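Local atomic coordinates of VP2 (Primate bocaparvovirus 1, PDB entry 7L0Y), a protein that builds the T=1 icosahedral capsid of human bocavirus 1 by self-assembly, serving as a structural coat protein in a shell of 60 subunits. Residues A[274-279]-A[359-364]; A[383-388]-A[408-413]; A[278-283]-A[376-381]; A[233-238]-A[355-360]. All coordinates share one frame; numbering follows the deposited sequence.

Contact 1. Residues A[274-279]-A[359-364]; sequences WMTGPG and RDQLLY
T276 and Q361 lie side by side, running in opposite senses, and each sends its polar end to the main chain of the residue after the other. The T276 hydroxyl, placed beside its own backbone N by chi1 of -61°, gives a hydrogen bond of 2.9 Å from OG1 to L362 O. It arrives from 68° above the carbonyl plane. The same torsion turns the T276 methyl the other way, so that CG2 rests on Q361 CB at 3.5 Å. Threonine suits the place because one branch bonds while the other packs. Q361 runs extended beyond CG, and its amide oxygen OE1 accepts the N-H of G277 almost in line with the amide C=O, with an angle of 171° at the hydrogen. Its NE2 is taken by V384 O, so both ends of the buried amide are satisfied and its rotation fixed. The M275 chain lies roughly perpendicular to that of L363: M275 SD lies 3.8 Å from L363 CD1, a bent thioether chain meeting a branched one. I377 of strand 376-377 packs against M275, T276 and L363, while strand 361-366 pairs with strand 371-373 and forms an antiparallel ladder with a strand of a neighbouring subunit.

Contact 2. Residues A[383-388]-A[408-413]; sequences QVWDRF and IMDPFD
Two N-H donors of 383-388, on W385 and R387, take hold of the D410 carboxylate, one oxygen each. The indole NE1 of W385 gives a hydrogen bond of 3.1 Å to D410 OD2, with 163° at the hydrogen. The acceptor sits in the ring plane at the indole edge, whereas the N-H approaches OD2 from above the carboxylate plane. The R387 NE bond to D410 OD1 is part of a salt bridge, 2.6 Å long and nearly along the C-O axis of that oxygen. Guanidinium and carboxylate planes stand almost perpendicular, so a single nitrogen makes this pair; the chain bends at chi3 (72°), and NH1 and NH2 bond the backbone oxygens of G414 and S415. R387 would be expected to lower the pKa of D410, though at the acid pH of this structure its ionisation is uncertain.

Both segments lie between strands 215-232 and 424-429, in what is probably the long GH loop of the parvovirus jelly roll, through which subunits interlock. K405 of a neighbouring subunit packs on W385 and D410, and N382 of another neighbour bonds D410 N.

Among the van der Waals contacts, W385 CH2 and I408 CD1 form the apolar pair at 4.3 Å, and P411 CD lies 3.5 Å from R387 NH2. F388, with CG anti to the backbone N (chi1 175°), rests its CB and ring carbons on the backbone oxygens of F412 and D413.

Contact 3. Residues A[278-283]-A[376-381]; sequences PGLLSA and DIWMFP
A short antiparallel beta ladder of two pairs joins G279 and L280 to I377 and D376, tying distant parts of the chain into a two-stranded sheet at a subunit interface. G279 and I377 form the hydrogen-bonded pair: G279 N to I377 O and I377 N to G279 O are both 2.9 Å, the first the straighter, with 174° at the hydrogen. Glycine leaves its face of the sheet to I377, whose CG2 leans over the G279 backbone. L280 and D376 make the neighbouring non-hydrogen-bonded pair, with their side chains together on the other face.

There L280 CD1 stands over the centre of the W378 six-membered ring, 4.2 Å from the centroid and 5° off the normal, a CH-pi contact. The W378 ring also meets, edge-to-face, the W378 rings of two neighbouring subunits, and M379 packs on M379; such self-contacts are consistent with a threefold axis of the icosahedral shell, where the GH loops of parvovirus capsids intertwine.

At the strand end, D376 OD1 accepts two weak bonds, from S282 OG at 3.0 Å and from S282 N at 3.3 Å. Serine adds a hydroxyl to the backbone N-H, its OG standing beside its own N (chi1 -63°), which brings both donors to that oxygen. D376 OD2 forms the stronger bond, a salt bridge with K365 of a neighbouring subunit. P278, at the opposite end, lays CG against M379 CA at 4.1 Å.

Contact 4. Residues A[233-238]-A[355-360]; sequences YIPPGL and LSMLRD
Y233 meets M357 through its backbone: its carbonyl oxygen lies 3.4 Å from M357 CG, while its side chain leaves the backbone on the far side and packs on P171 of a neighbouring subunit. At I234 it is again the main chain that matters. Its carbonyl group faces M357 CB, and its branched side chain points away, toward I170 of that same neighbour. The two residues therefore offer their peptide backbone to the methionine and their bulk to the interface.

P235 comes next, and its ring runs beside the first carbons of M357, with P235 CD 3.9 Å from M357 CB. A proline ring is a compact, rigid apolar partner with no N-H to leave unbonded, which fits a seam made only of van der Waals contacts. On M357, CG is held beside the backbone N (chi1 -65°), and further bends at chi2 and chi3 carry the end methyl CE away from this segment, so that CB and CG make the closest contacts. P236 then crosses L358 at a slant, its CD 4.0 Å from L358 CD2; both also pack on V384, so the leucine sits among apolar groups. P235 O finally accepts a hydrogen bond from L238 N (3.2 Å), turning the chain back.

The partner residues S356 to R359 form a type I beta turn, closed by a weak bond from R359 N to S356 O. A type I turn packed against the consecutive prolines P235 and P236 thus joins the start of the probable GH loop, just after strand 215-232, to a much later part of it.

How the contacts relate
All four contacts are largely buried and all approach a neighbouring subunit; partly exposed residues occur at the S282–D376 end of contact 3 and at I408 and M409 of contact 2. Contacts 1 and 3 share P278 and G279, with I377 bridging them, whereas contacts 1 and 4 share R359 and D360. Contact 2 touches each of the others: Q383 NE2 probably bonds W378 O, and D386 probably bonds both R359 and L358. Chemistry varies accordingly: side chain to backbone in contact 1, charged in contact 2, strand pairing in contact 3, and apolar in contact 4, about 18 Å from contact 3 between centres.

Contact 1. Residues A[274-279]-A[359-364]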
# COMPACT_ATOMS: atom_id res chain seq x y z
N TRP A 274 -28.94 -104.62 -8.34
CA TRP A 274 -28.50 -104.45 -6.97
C TRP A 274 -28.52 -105.79 -6.24
O TRP A 274 -29.46 -106.57 -6.37
CB TRP A 274 -29.36 -103.41 -6.27
CG TRP A 274 -29.23 -102.12 -6.98
CD1 TRP A 274 -30.15 -101.54 -7.80
CD2 TRP A 274 -28.06 -101.31 -7.06
NE1 TRP A 274 -29.64 -100.39 -8.34
CE2 TRP A 274 -28.36 -100.23 -7.90
CE3 TRP A 274 -26.80 -101.38 -6.48
CZ2 TRP A 274 -27.44 -99.23 -8.17
CZ3 TRP A 274 -25.89 -100.40 -6.74
CH2 TRP A 274 -26.21 -99.33 -7.58
N MET A 275 -27.46 -106.03 -5.48
CA MET A 275 -27.14 -107.33 -4.93
C MET A 275 -27.35 -107.34 -3.42
O MET A 275 -27.27 -106.31 -2.76
CB MET A 275 -25.69 -107.71 -5.28
CG MET A 275 -25.15 -108.96 -4.61
SD MET A 275 -26.06 -110.46 -4.98
CE MET A 275 -25.47 -110.80 -6.62
N THR A 276 -27.68 -108.52 -2.90
CA THR A 276 -27.71 -108.73 -1.46
C THR A 276 -26.40 -108.30 -0.83
O THR A 276 -25.32 -108.56 -1.36
CB THR A 276 -27.96 -110.21 -1.17
OG1 THR A 276 -29.22 -110.60 -1.72
CG2 THR A 276 -27.98 -110.48 0.29
N GLY A 277 -26.49 -107.62 0.31
CA GLY A 277 -25.31 -107.19 1.02
C GLY A 277 -24.53 -108.35 1.61
O GLY A 277 -24.95 -109.51 1.56
N PRO A 278 -23.37 -108.06 2.19
CA PRO A 278 -22.48 -109.14 2.63
C PRO A 278 -22.99 -109.81 3.90
O PRO A 278 -23.68 -109.21 4.72
CB PRO A 278 -21.16 -108.42 2.89
CG PRO A 278 -21.28 -107.13 2.16
CD PRO A 278 -22.71 -106.76 2.25
N GLY A 279 -22.63 -111.08 4.05
CA GLY A 279 -22.89 -111.78 5.28
C GLY A 279 -22.45 -113.21 5.18
O GLY A 279 -22.31 -113.75 4.08
N ARG A 359 -32.59 -104.59 5.28
CA ARG A 359 -32.05 -105.58 6.19
C ARG A 359 -32.68 -106.92 5.84
O ARG A 359 -33.55 -107.02 4.98
CB ARG A 359 -32.35 -105.22 7.65
CG ARG A 359 -31.74 -103.91 8.10
CD ARG A 359 -30.25 -104.01 8.29
NE ARG A 359 -29.90 -104.90 9.39
CZ ARG A 359 -28.66 -105.25 9.71
NH1 ARG A 359 -27.64 -104.78 9.01
NH2 ARG A 359 -28.44 -106.05 10.73
N ASP A 360 -32.22 -107.96 6.54
CA ASP A 360 -32.79 -109.30 6.41
C ASP A 360 -32.76 -109.78 4.97
O ASP A 360 -33.69 -110.41 4.47
CB ASP A 360 -34.20 -109.33 6.97
CG ASP A 360 -34.24 -109.08 8.45
OD1 ASP A 360 -33.20 -109.28 9.12
OD2 ASP A 360 -35.29 -108.64 8.94
N GLN A 361 -31.66 -109.48 4.28
CA GLN A 361 -31.52 -109.82 2.88
C GLN A 361 -31.11 -111.27 2.73
O GLN A 361 -30.49 -111.86 3.61
CB GLN A 361 -30.49 -108.90 2.24
CG GLN A 361 -30.79 -107.42 2.40
CD GLN A 361 -29.75 -106.54 1.76
OE1 GLN A 361 -28.65 -106.99 1.45
NE2 GLN A 361 -30.07 -105.28 1.58
N LEU A 362 -31.46 -111.86 1.59
CA LEU A 362 -31.05 -113.22 1.28
C LEU A 362 -30.70 -113.34 -0.19
O LEU A 362 -31.19 -112.58 -1.02
CB LEU A 362 -32.13 -114.25 1.63
CG LEU A 362 -32.43 -114.48 3.11
CD1 LEU A 362 -33.61 -115.41 3.25
CD2 LEU A 362 -31.21 -115.05 3.81
N LEU A 363 -29.83 -114.29 -0.50
CA LEU A 363 -29.44 -114.57 -1.87
C LEU A 363 -29.71 -116.04 -2.15
O LEU A 363 -29.37 -116.90 -1.33
CB LEU A 363 -27.97 -114.24 -2.11
CG LEU A 363 -27.47 -114.42 -3.55
CD1 LEU A 363 -28.24 -113.51 -4.48
CD2 LEU A 363 -25.99 -114.12 -3.64
N TYR A 364 -30.34 -116.32 -3.28
CA TYR A 364 -30.68 -117.69 -3.68
C TYR A 364 -30.04 -118.00 -5.02
O TYR A 364 -30.22 -117.27 -5.99
CB TYR A 364 -32.19 -117.89 -3.71
CG TYR A 364 -32.73 -117.98 -2.32
CD1 TYR A 364 -32.87 -119.21 -1.70
CD2 TYR A 364 -33.02 -116.85 -1.59
CE1 TYR A 364 -33.33 -119.31 -0.43
CE2 TYR A 364 -33.48 -116.94 -0.31
CZ TYR A 364 -33.63 -118.17 0.27
OH TYR A 364 -34.09 -118.28 1.56

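Contact 2. Residues A[383-388]-A[408-413]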
# COMPACT_ATOMS: atom_id res chain seq x y z
N GLN A 383 -23.74 -103.97 -4.08
CA GLN A 383 -24.42 -104.35 -2.85
C GLN A 383 -24.83 -103.08 -2.12
O GLN A 383 -24.04 -102.15 -2.00
CB GLN A 383 -23.53 -105.20 -1.96
CG GLN A 383 -23.26 -106.58 -2.45
CD GLN A 383 -22.29 -107.31 -1.55
OE1 GLN A 383 -21.46 -106.68 -0.91
NE2 GLN A 383 -22.39 -108.62 -1.50
N VAL A 384 -26.07 -103.05 -1.65
CA VAL A 384 -26.56 -101.95 -0.84
C VAL A 384 -27.25 -102.57 0.36
O VAL A 384 -27.97 -103.56 0.23
CB VAL A 384 -27.51 -101.02 -1.61
CG1 VAL A 384 -26.77 -100.33 -2.74
CG2 VAL A 384 -28.69 -101.78 -2.16
N TRP A 385 -27.01 -102.01 1.54
CA TRP A 385 -27.66 -102.52 2.73
C TRP A 385 -27.74 -101.40 3.75
O TRP A 385 -26.93 -100.47 3.73
CB TRP A 385 -26.93 -103.74 3.30
CG TRP A 385 -25.54 -103.48 3.80
CD1 TRP A 385 -25.18 -103.26 5.08
CD2 TRP A 385 -24.35 -103.41 3.02
NE1 TRP A 385 -23.83 -103.07 5.16
CE2 TRP A 385 -23.29 -103.15 3.91
CE3 TRP A 385 -24.06 -103.53 1.66
CZ2 TRP A 385 -21.98 -103.02 3.49
CZ3 TRP A 385 -22.76 -103.40 1.24
CH2 TRP A 385 -21.73 -103.14 2.15
N ASP A 386 -28.63 -101.53 4.71
CA ASP A 386 -28.70 -100.54 5.77
C ASP A 386 -27.90 -101.07 6.95
O ASP A 386 -27.65 -102.26 7.05
CB ASP A 386 -30.15 -100.26 6.17
CG ASP A 386 -30.71 -99.02 5.49
OD1 ASP A 386 -29.99 -98.40 4.68
OD2 ASP A 386 -31.87 -98.67 5.79
N ARG A 387 -27.50 -100.18 7.85
CA ARG A 387 -26.76 -100.57 9.05
C ARG A 387 -27.68 -101.25 10.05
O ARG A 387 -28.89 -101.07 10.00
CB ARG A 387 -26.10 -99.37 9.74
CG ARG A 387 -25.15 -98.55 8.88
CD ARG A 387 -24.13 -97.80 9.72
NE ARG A 387 -23.12 -98.69 10.28
CZ ARG A 387 -22.87 -98.85 11.58
NH1 ARG A 387 -23.55 -98.16 12.47
NH2 ARG A 387 -21.94 -99.70 11.97
N PHE A 388 -27.10 -102.04 10.94
CA PHE A 388 -27.87 -102.69 11.98
C PHE A 388 -28.64 -101.63 12.76
O PHE A 388 -28.06 -100.64 13.20
CB PHE A 388 -26.94 -103.45 12.92
CG PHE A 388 -27.65 -104.05 14.09
CD1 PHE A 388 -28.45 -105.16 13.93
CD2 PHE A 388 -27.52 -103.49 15.34
CE1 PHE A 388 -29.11 -105.71 15.00
CE2 PHE A 388 -28.17 -104.04 16.42
CZ PHE A 388 -28.98 -105.15 16.25
N ILE A 408 -14.85 -101.57 3.60
CA ILE A 408 -15.93 -100.78 4.17
C ILE A 408 -16.07 -101.11 5.64
O ILE A 408 -16.08 -102.29 6.03
CB ILE A 408 -17.23 -101.02 3.41
CG1 ILE A 408 -17.10 -100.54 1.97
CG2 ILE A 408 -18.39 -100.30 4.07
CD1 ILE A 408 -18.26 -100.92 1.10
N MET A 409 -16.19 -100.09 6.47
CA MET A 409 -16.30 -100.26 7.91
C MET A 409 -17.77 -100.11 8.27
O MET A 409 -18.33 -99.01 8.24
CB MET A 409 -15.41 -99.27 8.63
CG MET A 409 -13.94 -99.58 8.45
SD MET A 409 -12.84 -98.35 9.14
CE MET A 409 -13.03 -97.07 7.91
N ASP A 410 -18.39 -101.23 8.61
CA ASP A 410 -19.78 -101.29 9.03
C ASP A 410 -19.90 -102.37 10.09
O ASP A 410 -20.39 -103.46 9.82
CB ASP A 410 -20.69 -101.57 7.83
CG ASP A 410 -22.15 -101.65 8.21
OD1 ASP A 410 -22.72 -100.62 8.64
OD2 ASP A 410 -22.75 -102.73 8.07
N PRO A 411 -19.43 -102.09 11.31
CA PRO A 411 -19.51 -103.10 12.37
C PRO A 411 -20.92 -103.66 12.52
O PRO A 411 -21.90 -102.92 12.54
CB PRO A 411 -19.08 -102.32 13.61
CG PRO A 411 -18.16 -101.30 13.09
CD PRO A 411 -18.69 -100.90 11.74
N PHE A 412 -21.00 -104.98 12.61
CA PHE A 412 -22.30 -105.64 12.54
C PHE A 412 -23.10 -105.47 13.81
O PHE A 412 -24.32 -105.63 13.80
CB PHE A 412 -22.12 -107.11 12.21
CG PHE A 412 -21.64 -107.35 10.82
CD1 PHE A 412 -21.77 -106.37 9.87
CD2 PHE A 412 -21.06 -108.55 10.47
CE1 PHE A 412 -21.34 -106.57 8.59
CE2 PHE A 412 -20.62 -108.76 9.19
CZ PHE A 412 -20.76 -107.77 8.25
N ASP A 413 -22.45 -105.13 14.92
CA ASP A 413 -23.20 -104.82 16.13
C ASP A 413 -23.93 -103.49 16.00
O ASP A 413 -24.88 -103.23 16.74
CB ASP A 413 -22.28 -104.81 17.34
CG ASP A 413 -21.19 -103.77 17.23
OD1 ASP A 413 -21.03 -103.17 16.16
OD2 ASP A 413 -20.49 -103.54 18.24

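Contact 3. Residues A[278-283]-A[376-381]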
# COMPACT_ATOMS: atom_id res chain seq x y z
N PRO A 278 -23.37 -108.06 2.19
CA PRO A 278 -22.48 -109.14 2.63
C PRO A 278 -22.99 -109.81 3.90
O PRO A 278 -23.68 -109.21 4.72
CB PRO A 278 -21.16 -108.42 2.89
CG PRO A 278 -21.28 -107.13 2.16
CD PRO A 278 -22.71 -106.76 2.25
N GLY A 279 -22.63 -111.08 4.05
CA GLY A 279 -22.89 -111.78 5.28
C GLY A 279 -22.45 -113.21 5.18
O GLY A 279 -22.31 -113.75 4.08
N LEU A 280 -22.25 -113.85 6.33
CA LEU A 280 -21.75 -115.21 6.41
C LEU A 280 -22.69 -116.03 7.28
O LEU A 280 -22.76 -115.83 8.49
CB LEU A 280 -20.33 -115.18 6.98
CG LEU A 280 -19.12 -115.19 6.05
CD1 LEU A 280 -19.24 -114.25 4.88
CD2 LEU A 280 -17.93 -114.77 6.87
N LEU A 281 -23.44 -116.93 6.65
CA LEU A 281 -24.34 -117.84 7.34
C LEU A 281 -23.83 -119.27 7.50
O LEU A 281 -24.53 -120.07 8.12
CB LEU A 281 -25.70 -117.89 6.63
CG LEU A 281 -26.76 -116.84 6.95
CD1 LEU A 281 -26.22 -115.49 7.42
CD2 LEU A 281 -27.78 -116.73 5.80
N SER A 282 -22.66 -119.61 6.97
CA SER A 282 -22.32 -121.02 6.87
C SER A 282 -21.82 -121.59 8.19
O SER A 282 -21.98 -122.78 8.46
CB SER A 282 -21.27 -121.22 5.77
OG SER A 282 -21.80 -120.84 4.52
N ALA A 283 -21.21 -120.76 9.02
CA ALA A 283 -20.62 -121.24 10.26
C ALA A 283 -21.67 -121.40 11.36
O ALA A 283 -22.70 -120.74 11.36
CB ALA A 283 -19.52 -120.30 10.73
N ASP A 376 -22.55 -118.12 2.19
CA ASP A 376 -21.58 -117.05 2.35
C ASP A 376 -21.67 -116.12 1.16
O ASP A 376 -21.26 -116.48 0.05
CB ASP A 376 -20.16 -117.58 2.48
CG ASP A 376 -19.92 -118.25 3.80
OD1 ASP A 376 -20.73 -118.05 4.73
OD2 ASP A 376 -18.91 -118.98 3.91
N ILE A 377 -22.20 -114.93 1.38
CA ILE A 377 -22.16 -113.88 0.39
C ILE A 377 -21.10 -112.89 0.83
O ILE A 377 -21.17 -112.31 1.92
CB ILE A 377 -23.53 -113.22 0.19
CG1 ILE A 377 -23.38 -112.01 -0.72
CG2 ILE A 377 -24.16 -112.86 1.50
CD1 ILE A 377 -24.67 -111.53 -1.26
N TRP A 378 -20.10 -112.72 -0.01
CA TRP A 378 -18.99 -111.84 0.30
C TRP A 378 -19.29 -110.45 -0.23
O TRP A 378 -20.32 -110.19 -0.84
CB TRP A 378 -17.72 -112.42 -0.30
CG TRP A 378 -17.37 -113.70 0.33
CD1 TRP A 378 -17.79 -114.93 -0.05
CD2 TRP A 378 -16.51 -113.89 1.45
NE1 TRP A 378 -17.26 -115.89 0.77
CE2 TRP A 378 -16.46 -115.27 1.70
CE3 TRP A 378 -15.77 -113.03 2.26
CZ2 TRP A 378 -15.70 -115.81 2.73
CZ3 TRP A 378 -15.03 -113.57 3.28
CH2 TRP A 378 -15.00 -114.95 3.50
N MET A 379 -18.37 -109.54 0.03
CA MET A 379 -18.47 -108.22 -0.56
C MET A 379 -18.43 -108.36 -2.08
O MET A 379 -17.67 -109.16 -2.62
CB MET A 379 -17.34 -107.35 -0.01
CG MET A 379 -17.33 -105.91 -0.35
SD MET A 379 -16.11 -105.13 0.74
CE MET A 379 -16.02 -103.49 0.07
N PHE A 380 -19.33 -107.66 -2.75
CA PHE A 380 -19.56 -107.82 -4.18
C PHE A 380 -20.00 -106.47 -4.70
O PHE A 380 -20.57 -105.67 -3.95
CB PHE A 380 -20.64 -108.89 -4.42
CG PHE A 380 -20.81 -109.28 -5.85
CD1 PHE A 380 -19.93 -110.16 -6.45
CD2 PHE A 380 -21.88 -108.81 -6.59
CE1 PHE A 380 -20.09 -110.53 -7.75
CE2 PHE A 380 -22.04 -109.18 -7.89
CZ PHE A 380 -21.14 -110.04 -8.48
N PRO A 381 -19.72 -106.16 -5.96
CA PRO A 381 -20.19 -104.89 -6.51
C PRO A 381 -21.71 -104.79 -6.49
O PRO A 381 -22.43 -105.78 -6.58
CB PRO A 381 -19.64 -104.90 -7.94
CG PRO A 381 -19.37 -106.30 -8.22
CD PRO A 381 -18.91 -106.88 -6.94

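Contact 4. Residues A[233-238]-A[355-360]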
# COMPACT_ATOMS: atom_id res chain seq x y z
N TYR A 233 -39.28 -99.30 2.67
CA TYR A 233 -40.54 -100.03 2.58
C TYR A 233 -40.52 -101.10 1.51
O TYR A 233 -41.34 -102.03 1.57
CB TYR A 233 -41.70 -99.06 2.34
CG TYR A 233 -41.64 -98.30 1.04
CD1 TYR A 233 -42.18 -98.84 -0.12
CD2 TYR A 233 -41.07 -97.05 0.97
CE1 TYR A 233 -42.13 -98.16 -1.30
CE2 TYR A 233 -41.01 -96.36 -0.20
CZ TYR A 233 -41.54 -96.92 -1.33
OH TYR A 233 -41.49 -96.23 -2.52
N ILE A 234 -39.62 -101.01 0.54
CA ILE A 234 -39.44 -102.05 -0.46
C ILE A 234 -37.96 -102.34 -0.61
O ILE A 234 -37.11 -101.51 -0.27
CB ILE A 234 -40.03 -101.67 -1.83
CG1 ILE A 234 -39.49 -100.31 -2.27
CG2 ILE A 234 -41.55 -101.75 -1.81
CD1 ILE A 234 -39.78 -99.99 -3.69
N PRO A 235 -37.62 -103.53 -1.11
CA PRO A 235 -36.24 -103.78 -1.49
C PRO A 235 -35.87 -102.94 -2.69
O PRO A 235 -36.74 -102.46 -3.44
CB PRO A 235 -36.25 -105.28 -1.84
CG PRO A 235 -37.40 -105.82 -1.13
CD PRO A 235 -38.43 -104.75 -1.15
N PRO A 236 -34.57 -102.72 -2.93
CA PRO A 236 -34.17 -102.02 -4.15
C PRO A 236 -34.52 -102.78 -5.41
O PRO A 236 -34.49 -102.19 -6.50
CB PRO A 236 -32.65 -101.87 -3.98
CG PRO A 236 -32.28 -102.95 -3.05
CD PRO A 236 -33.42 -103.08 -2.10
N GLY A 237 -34.86 -104.07 -5.31
CA GLY A 237 -35.20 -104.83 -6.49
C GLY A 237 -36.61 -104.60 -6.99
O GLY A 237 -36.95 -104.98 -8.11
N LEU A 238 -37.46 -103.99 -6.16
CA LEU A 238 -38.84 -103.72 -6.52
C LEU A 238 -39.07 -102.32 -7.07
O LEU A 238 -40.22 -101.93 -7.24
CB LEU A 238 -39.76 -103.96 -5.32
CG LEU A 238 -39.94 -105.44 -4.99
CD1 LEU A 238 -40.83 -105.60 -3.79
CD2 LEU A 238 -40.50 -106.15 -6.20
N LEU A 355 -38.06 -104.78 10.04
CA LEU A 355 -39.04 -104.67 8.97
C LEU A 355 -38.65 -103.57 7.98
O LEU A 355 -39.48 -103.05 7.25
CB LEU A 355 -40.44 -104.43 9.53
CG LEU A 355 -41.25 -105.68 9.85
CD1 LEU A 355 -40.55 -106.54 10.87
CD2 LEU A 355 -42.60 -105.26 10.37
N SER A 356 -37.36 -103.25 7.96
CA SER A 356 -36.76 -102.44 6.91
C SER A 356 -36.31 -103.38 5.80
O SER A 356 -35.79 -104.46 6.08
CB SER A 356 -35.58 -101.63 7.44
OG SER A 356 -34.96 -100.88 6.41
N MET A 357 -36.51 -102.97 4.56
CA MET A 357 -36.25 -103.86 3.45
C MET A 357 -34.82 -103.78 2.95
O MET A 357 -34.49 -104.44 1.95
CB MET A 357 -37.22 -103.58 2.32
CG MET A 357 -38.66 -103.87 2.65
SD MET A 357 -39.03 -105.59 2.99
CE MET A 357 -39.21 -105.56 4.76
N LEU A 358 -33.96 -103.00 3.59
CA LEU A 358 -32.53 -103.08 3.37
C LEU A 358 -31.83 -103.97 4.39
O LEU A 358 -30.61 -104.08 4.36
CB LEU A 358 -31.91 -101.68 3.38
CG LEU A 358 -32.14 -100.91 2.10
CD1 LEU A 358 -31.72 -99.47 2.25
CD2 LEU A 358 -31.34 -101.58 1.01
N ARG A 359 -32.59 -104.59 5.28
CA ARG A 359 -32.05 -105.58 6.19
C ARG A 359 -32.68 -106.92 5.84
O ARG A 359 -33.55 -107.02 4.98
CB ARG A 359 -32.35 -105.22 7.65
CG ARG A 359 -31.74 -103.91 8.10
CD ARG A 359 -30.25 -104.01 8.29
NE ARG A 359 -29.90 -104.90 9.39
CZ ARG A 359 -28.66 -105.25 9.71
NH1 ARG A 359 -27.64 -104.78 9.01
NH2 ARG A 359 -28.44 -106.05 10.73
N ASP A 360 -32.22 -107.96 6.54
CA ASP A 360 -32.79 -109.30 6.41
C ASP A 360 -32.76 -109.78 4.97
O ASP A 360 -33.69 -110.41 4.47
CB ASP A 360 -34.20 -109.33 6.97
CG ASP A 360 -34.24 -109.08 8.45
OD1 ASP A 360 -33.20 -109.28 9.12
OD2 ASP A 360 -35.29 -108.64 8.94